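Long-range contacts in clavulanic acid biosynthesis oligopeptide binding protein 2 (Streptomyces clavuligerus, PDB 2WOL), which probably binds oligopeptides as an extracellular solute-binding protein of the clavulanic acid biosynthetic pathway: residues Arg36-Ala41 and Gly267-Asn272; Gly373-Ala378 and Ala414-Glu419; Asn491-Glu496 and Arg511-Arg516. One frame throughout, in Å; residues are numbered along the deposited sequence. Where two conformers were deposited one is given.

Interaction 1: residues Arg36-Ala41 and Gly267-Asn272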
# COMPACT_ATOMS: atom_id res chain seq x y z
N ARG A 36 15.38 2.67 18.63
CA ARG A 36 16.11 1.60 17.97
C ARG A 36 15.17 0.77 17.11
O ARG A 36 14.35 0.01 17.63
CB ARG A 36 16.85 0.74 18.99
CG ARG A 36 17.95 1.47 19.74
CD ARG A 36 18.48 0.67 20.93
NE ARG A 36 18.92 -0.67 20.54
CZ ARG A 36 20.13 -0.97 20.06
NH1 ARG A 36 21.06 -0.03 19.92
NH2 ARG A 36 20.42 -2.23 19.74
N LEU A 37 15.29 0.94 15.80
CA LEU A 37 14.45 0.24 14.84
C LEU A 37 15.23 -0.88 14.17
O LEU A 37 16.46 -0.86 14.15
CB LEU A 37 13.91 1.22 13.78
CG LEU A 37 13.08 2.40 14.28
CD1 LEU A 37 12.66 3.28 13.13
CD2 LEU A 37 11.86 1.93 15.06
N VAL A 38 14.50 -1.84 13.62
CA VAL A 38 15.14 -2.95 12.92
C VAL A 38 14.35 -3.32 11.66
O VAL A 38 13.13 -3.14 11.60
CB VAL A 38 15.38 -4.16 13.87
CG1 VAL A 38 14.06 -4.76 14.35
CG2 VAL A 38 16.29 -5.20 13.22
N SER A 39 15.06 -3.81 10.65
CA SER A 39 14.46 -4.26 9.39
C SER A 39 15.30 -5.41 8.86
O SER A 39 16.51 -5.47 9.11
CB SER A 39 14.44 -3.11 8.37
OG SER A 39 13.97 -3.55 7.10
N SER A 40 14.65 -6.32 8.14
CA SER A 40 15.36 -7.41 7.49
C SER A 40 15.92 -6.99 6.14
O SER A 40 16.76 -7.68 5.56
CB SER A 40 14.45 -8.64 7.33
OG SER A 40 13.54 -8.48 6.26
N ALA A 41 15.45 -5.84 5.64
CA ALA A 41 15.82 -5.34 4.32
C ALA A 41 16.26 -3.89 4.39
O ALA A 41 15.79 -3.13 5.24
CB ALA A 41 14.67 -5.50 3.35
N GLY A 267 14.26 -7.35 23.49
CA GLY A 267 14.41 -5.94 23.82
C GLY A 267 15.65 -5.25 23.27
O GLY A 267 15.92 -4.10 23.62
N GLU A 268 16.39 -5.94 22.41
CA GLU A 268 17.59 -5.36 21.79
C GLU A 268 17.23 -4.30 20.75
O GLU A 268 18.03 -3.40 20.46
CB GLU A 268 18.46 -6.46 21.17
CG GLU A 268 19.08 -7.41 22.20
CD GLU A 268 19.57 -8.71 21.59
OE1 GLU A 268 20.16 -8.69 20.48
OE2 GLU A 268 19.39 -9.77 22.22
N PHE A 269 16.03 -4.43 20.20
CA PHE A 269 15.46 -3.41 19.33
C PHE A 269 14.09 -3.05 19.87
O PHE A 269 13.44 -3.87 20.51
CB PHE A 269 15.37 -3.92 17.89
CG PHE A 269 16.68 -4.39 17.34
CD1 PHE A 269 16.95 -5.75 17.24
CD2 PHE A 269 17.66 -3.47 16.97
CE1 PHE A 269 18.18 -6.18 16.76
CE2 PHE A 269 18.88 -3.90 16.48
CZ PHE A 269 19.14 -5.26 16.37
N ASP A 270 13.66 -1.82 19.61
CA ASP A 270 12.40 -1.34 20.15
C ASP A 270 11.21 -1.79 19.32
O ASP A 270 10.23 -2.29 19.86
CB ASP A 270 12.43 0.19 20.26
CG ASP A 270 13.52 0.69 21.18
OD1 ASP A 270 13.84 -0.00 22.17
OD2 ASP A 270 14.06 1.79 20.92
N ILE A 271 11.33 -1.61 18.01
CA ILE A 271 10.24 -1.83 17.05
C ILE A 271 10.81 -2.31 15.72
O ILE A 271 11.88 -1.87 15.30
CB ILE A 271 9.44 -0.51 16.81
CG1 ILE A 271 8.77 -0.01 18.10
CG2 ILE A 271 8.42 -0.66 15.67
CD1 ILE A 271 7.59 -0.86 18.59
N ASN A 272 10.08 -3.23 15.08
CA ASN A 272 10.38 -3.63 13.71
C ASN A 272 9.80 -2.60 12.73
O ASN A 272 8.58 -2.53 12.56
CB ASN A 272 9.80 -5.03 13.45
CG ASN A 272 9.96 -5.49 12.01
OD1 ASN A 272 10.37 -4.73 11.14
ND2 ASN A 272 9.61 -6.74 11.76

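Interaction 2: residues Gly373-Ala378 and Ala414-Glu419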
# COMPACT_ATOMS: atom_id res chain seq x y z
N GLY A 373 -17.00 -25.13 -0.52
CA GLY A 373 -17.30 -25.20 -1.95
C GLY A 373 -18.71 -25.70 -2.22
O GLY A 373 -19.18 -26.62 -1.56
N ASP A 374 -19.38 -25.07 -3.19
CA ASP A 374 -20.65 -25.57 -3.69
C ASP A 374 -20.36 -26.28 -5.01
O ASP A 374 -20.34 -25.65 -6.08
CB ASP A 374 -21.66 -24.44 -3.88
CG ASP A 374 -23.04 -24.93 -4.29
OD1 ASP A 374 -23.15 -26.09 -4.74
OD2 ASP A 374 -24.01 -24.15 -4.17
N LEU A 375 -20.14 -27.58 -4.93
CA LEU A 375 -19.70 -28.36 -6.08
C LEU A 375 -20.84 -28.60 -7.07
O LEU A 375 -20.59 -28.71 -8.27
CB LEU A 375 -19.05 -29.67 -5.64
CG LEU A 375 -17.89 -29.56 -4.64
CD1 LEU A 375 -17.22 -30.91 -4.44
CD2 LEU A 375 -16.86 -28.51 -5.06
N ASP A 376 -22.07 -28.64 -6.57
CA ASP A 376 -23.24 -28.72 -7.46
C ASP A 376 -23.31 -27.48 -8.35
O ASP A 376 -23.49 -27.59 -9.57
CB ASP A 376 -24.54 -28.86 -6.66
CG ASP A 376 -24.72 -30.26 -6.08
OD1 ASP A 376 -24.02 -31.20 -6.49
OD2 ASP A 376 -25.60 -30.40 -5.20
N ALA A 377 -23.15 -26.30 -7.75
CA ALA A 377 -23.19 -25.05 -8.51
C ALA A 377 -22.03 -24.97 -9.50
O ALA A 377 -22.22 -24.55 -10.64
CB ALA A 377 -23.19 -23.86 -7.58
N ALA A 378 -20.85 -25.38 -9.05
CA ALA A 378 -19.65 -25.39 -9.90
C ALA A 378 -19.83 -26.29 -11.13
O ALA A 378 -19.47 -25.90 -12.24
CB ALA A 378 -18.42 -25.81 -9.11
N ALA A 414 -9.78 -29.75 -8.35
CA ALA A 414 -9.72 -31.16 -8.78
C ALA A 414 -11.02 -31.90 -8.50
O ALA A 414 -11.37 -32.85 -9.19
CB ALA A 414 -8.55 -31.87 -8.13
N ARG A 415 -11.76 -31.43 -7.49
CA ARG A 415 -13.02 -32.05 -7.07
C ARG A 415 -14.12 -31.99 -8.14
O ARG A 415 -15.07 -32.77 -8.09
CB ARG A 415 -13.52 -31.41 -5.78
CG ARG A 415 -12.56 -31.57 -4.60
CD ARG A 415 -13.08 -30.87 -3.35
NE ARG A 415 -13.23 -29.43 -3.57
CZ ARG A 415 -13.88 -28.61 -2.75
NH1 ARG A 415 -14.44 -29.07 -1.63
NH2 ARG A 415 -13.96 -27.31 -3.04
N VAL A 416 -13.99 -31.06 -9.09
CA VAL A 416 -14.95 -30.93 -10.19
C VAL A 416 -14.28 -31.15 -11.56
O VAL A 416 -14.80 -30.73 -12.60
CB VAL A 416 -15.72 -29.58 -10.14
CG1 VAL A 416 -16.58 -29.51 -8.88
CG2 VAL A 416 -14.77 -28.39 -10.22
N GLY A 417 -13.13 -31.81 -11.55
CA GLY A 417 -12.44 -32.19 -12.79
C GLY A 417 -11.63 -31.10 -13.44
O GLY A 417 -11.21 -31.24 -14.59
N ILE A 418 -11.40 -30.00 -12.73
CA ILE A 418 -10.50 -28.97 -13.21
C ILE A 418 -9.10 -29.34 -12.74
O ILE A 418 -8.79 -29.26 -11.54
CB ILE A 418 -10.91 -27.55 -12.74
CG1 ILE A 418 -12.33 -27.23 -13.22
CG2 ILE A 418 -9.91 -26.52 -13.26
CD1 ILE A 418 -12.95 -25.98 -12.60
N GLU A 419 -8.27 -29.78 -13.69
CA GLU A 419 -6.94 -30.31 -13.40
C GLU A 419 -5.90 -29.23 -13.64
O GLU A 419 -5.61 -28.88 -14.79
CB GLU A 419 -6.64 -31.52 -14.28
CG GLU A 419 -7.62 -32.67 -14.16
CD GLU A 419 -7.36 -33.77 -15.19
OE1 GLU A 419 -6.19 -33.92 -15.62
OE2 GLU A 419 -8.32 -34.47 -15.56

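Interaction 3: residues Asn491-Glu496 and Arg511-Arg516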
# COMPACT_ATOMS: atom_id res chain seq x y z
N ASN A 491 -15.32 1.29 -16.37
CA ASN A 491 -14.51 2.49 -16.56
C ASN A 491 -15.31 3.79 -16.38
O ASN A 491 -14.86 4.73 -15.72
CB ASN A 491 -13.81 2.48 -17.92
CG ASN A 491 -12.89 1.28 -18.11
OD1 ASN A 491 -12.54 0.58 -17.15
ND2 ASN A 491 -12.48 1.04 -19.35
N ALA A 492 -16.51 3.81 -16.97
CA ALA A 492 -17.40 4.97 -16.87
C ALA A 492 -17.84 5.23 -15.43
O ALA A 492 -17.85 6.39 -14.99
CB ALA A 492 -18.62 4.79 -17.77
N LEU A 493 -18.18 4.18 -14.69
CA LEU A 493 -18.54 4.31 -13.28
C LEU A 493 -17.39 4.88 -12.46
O LEU A 493 -17.59 5.76 -11.63
CB LEU A 493 -19.01 2.98 -12.70
CG LEU A 493 -20.42 2.48 -13.05
CD1 LEU A 493 -20.60 1.05 -12.58
CD2 LEU A 493 -21.50 3.37 -12.44
N ILE A 494 -16.18 4.37 -12.71
CA ILE A 494 -14.98 4.88 -12.05
C ILE A 494 -14.81 6.37 -12.35
O ILE A 494 -14.61 7.18 -11.43
CB ILE A 494 -13.71 4.07 -12.44
CG1 ILE A 494 -13.79 2.65 -11.86
CG2 ILE A 494 -12.43 4.78 -11.99
CD1 ILE A 494 -12.67 1.72 -12.28
N ASP A 495 -14.93 6.75 -13.62
CA ASP A 495 -14.86 8.16 -14.01
C ASP A 495 -15.90 8.99 -13.26
O ASP A 495 -15.60 10.09 -12.80
CB ASP A 495 -15.04 8.31 -15.53
CG ASP A 495 -13.81 7.88 -16.31
OD1 ASP A 495 -12.73 7.68 -15.70
OD2 ASP A 495 -13.91 7.74 -17.55
N GLU A 496 -17.12 8.45 -13.11
CA GLU A 496 -18.17 9.18 -12.39
C GLU A 496 -17.81 9.45 -10.93
O GLU A 496 -18.03 10.56 -10.43
CB GLU A 496 -19.52 8.47 -12.49
CG GLU A 496 -20.68 9.34 -12.03
CD GLU A 496 -22.05 8.71 -12.24
OE1 GLU A 496 -22.16 7.72 -12.99
OE2 GLU A 496 -23.02 9.24 -11.64
N ARG A 511 -19.78 0.77 -4.99
CA ARG A 511 -20.46 -0.50 -4.74
C ARG A 511 -20.96 -1.14 -6.03
O ARG A 511 -20.88 -2.35 -6.19
CB ARG A 511 -21.61 -0.33 -3.74
CG ARG A 511 -21.11 -0.13 -2.33
CD ARG A 511 -22.21 0.19 -1.36
NE ARG A 511 -21.67 0.15 -0.01
CZ ARG A 511 -22.28 0.60 1.08
NH1 ARG A 511 -23.48 1.16 1.00
NH2 ARG A 511 -21.68 0.50 2.26
N ALA A 512 -21.45 -0.31 -6.95
CA ALA A 512 -21.86 -0.79 -8.27
C ALA A 512 -20.65 -1.30 -9.07
O ALA A 512 -20.75 -2.33 -9.75
CB ALA A 512 -22.59 0.30 -9.05
N VAL A 513 -19.53 -0.59 -8.99
CA VAL A 513 -18.29 -1.06 -9.63
C VAL A 513 -17.90 -2.45 -9.11
O VAL A 513 -17.67 -3.36 -9.90
CB VAL A 513 -17.11 -0.09 -9.43
CG1 VAL A 513 -15.82 -0.66 -10.01
CG2 VAL A 513 -17.41 1.26 -10.06
N GLU A 514 -17.84 -2.59 -7.79
CA GLU A 514 -17.42 -3.85 -7.18
C GLU A 514 -18.36 -4.99 -7.56
O GLU A 514 -17.90 -6.10 -7.89
CB GLU A 514 -17.33 -3.74 -5.66
CG GLU A 514 -16.72 -4.99 -5.03
CD GLU A 514 -16.69 -4.94 -3.52
OE1 GLU A 514 -17.68 -4.50 -2.90
OE2 GLU A 514 -15.66 -5.35 -2.95
N ARG A 515 -19.66 -4.72 -7.54
CA ARG A 515 -20.65 -5.70 -7.94
C ARG A 515 -20.42 -6.16 -9.38
O ARG A 515 -20.41 -7.36 -9.66
CB ARG A 515 -22.07 -5.16 -7.76
CG ARG A 515 -23.15 -6.14 -8.19
CD ARG A 515 -24.54 -5.68 -7.77
NE ARG A 515 -24.74 -5.76 -6.32
CZ ARG A 515 -25.18 -6.84 -5.67
NH1 ARG A 515 -25.49 -7.94 -6.34
NH2 ARG A 515 -25.32 -6.80 -4.35
N ARG A 516 -20.23 -5.21 -10.29
CA ARG A 516 -20.02 -5.56 -11.70
C ARG A 516 -18.75 -6.38 -11.87
O ARG A 516 -18.73 -7.34 -12.64
CB ARG A 516 -19.95 -4.30 -12.57
CG ARG A 516 -21.30 -3.66 -12.82
CD ARG A 516 -21.14 -2.34 -13.54
NE ARG A 516 -22.43 -1.75 -13.89
CZ ARG A 516 -23.05 -1.93 -15.05
NH1 ARG A 516 -22.50 -2.69 -16.00
NH2 ARG A 516 -24.22 -1.35 -15.28

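Interaction 1: residues Arg36-Ala41 and Gly267-Asn272
Val-38 lies over one face of the Phe-269 ring, its CB 4.0 Å from the ring centroid and displaced toward the rim, a CH-pi contact in which the two side chains cross nearly at right angles. Val-38 CG2, anti to the backbone N, reaches over the CD1-CE1 side of the ring, while CG1 sits by Phe-269 CB. Leu-260 of helix 257-265 also touches Val-38. The backbones run as parallel neighbours, 271-272 being an outermost strand of the five-stranded mixed sheet with 34-39 next to it; Val-38 N donates to Ile-271 O at 3.1 Å. On the face opposite Val-38, Leu-37 and Ile-271 lie side by side, with Leu-37 CD2 3.9 Å from Ile-271 CB. Just before strand 271-272 begins, polar groups take over. Arg-36 N gives a nearly straight bond (169°) to Asp-270 OD2, 2.8 Å away and met from above the carboxylate plane, and Asp-270 N returns one to Arg-36 O; Asp-270 OD1 is taken by Trp-538. The Arg-36 chain, bent at chi3 (55°), turns its guanidinium edge-on to the loop, and both NE (2.9 Å) and NH2 (2.8 Å) donate in the guanidinium plane to the single carbonyl oxygen Glu-268 O.

Interaction 2: residues Gly373-Ala378 and Ala414-Glu419
A Schellman motif closing helix 401-414 faces the capped first turn of helix 375-384, so the contact joins the end of one helix to the start of another beside strand 418-425. Gly-417, at positive phi, is the C' residue: its N bonds Ala-414 O, and Ile-418 N reaches back to Leu-413 O. On the other side Asp-374 is the N-cap, its OD1 accepting from Ala-377 N at 3.0 Å in a nearly straight bond (167°). No hydrogen bond passes between the two segments, and the meeting is made by side chains. Val-416 CG1, anti to its own carbonyl carbon (chi1 -64°), points into the helix start, 4.0 Å from Leu-375 CD2 and 4.1 Å from Ala-378 CB. Leu-375 crosses Arg-415 at about a right angle, its CD1 near Arg-415 CB and its CD2 over the guanidinium. That group is held by backbone carbonyls: NH2 donates to Ala-328 O and Arg-372 O, NE to Ser-412 O, which would restrict its rotation and present a flat face to the leucine. Leu-375 CD2 lies over the centre of that face, with Arg-415 NH2 3.7 Å away.

Interaction 3: residues Asn491-Glu496 and Arg511-Arg516
Leu-493 and Val-513 form the close part of this helix pair: Val-513 CG2 meets Leu-493 CB at 3.5 Å, where the CA atoms are also nearest, 6.5 Å apart. With CG1 anti to the backbone N (chi1 175°), Val-513 has CG2 anti to the carbonyl carbon and turned to the leucine; the same methyl reaches Ile-494 CG1 more distantly, at 4.3 Å. Helices 488-499 and 503-520 follow each other in the chain and make an antiparallel helical hairpin; the short segments cross at -161° with axes 9.6 Å apart. Leu-464 of helix 460-468 packs on Val-513, and Tyr-461 of that helix on Ile-494, both buried. Leu-493, Ala-512 and Arg-516 are partly exposed by contrast. Here the contact of Leu-493 CD1 with Ala-512 CB is looser, at 4.1 Å, but Arg-516, extended from CG to NE in the conformer given, crosses the leucine at about a right angle and brings its CD to 3.6 Å from Leu-493 CD1. In that conformer NH1 makes a salt bridge to Glu-489 of helix 488-499. With no hydrogen bond between the two segments, their cohesion rests on the apolar core; the arginine may add its aliphatic stem and a charge pairing with the facing helix.

From the N terminus, strand 34-39 comes to lie between strands 248-253 and 271-272, and interaction 1 closes an excursion of more than two hundred residues by adding 271-272 at the edge of the mixed sheet. Interaction 2 opens only afterwards and spans a much shorter loop, helix 375-384 through strand 391-398 and helix 401-414 to the start of strand 418-425. Interaction 3 is the most local, folding helix 503-520 back on helix 488-499. The three follow in series, so none nests within or crosses another. They are also separate in space: interactions 1 and 3 lie on opposite sides of the chain's centre, their centres 42 Å apart, whereas interactions 2 and 3 have centres 30 Å apart.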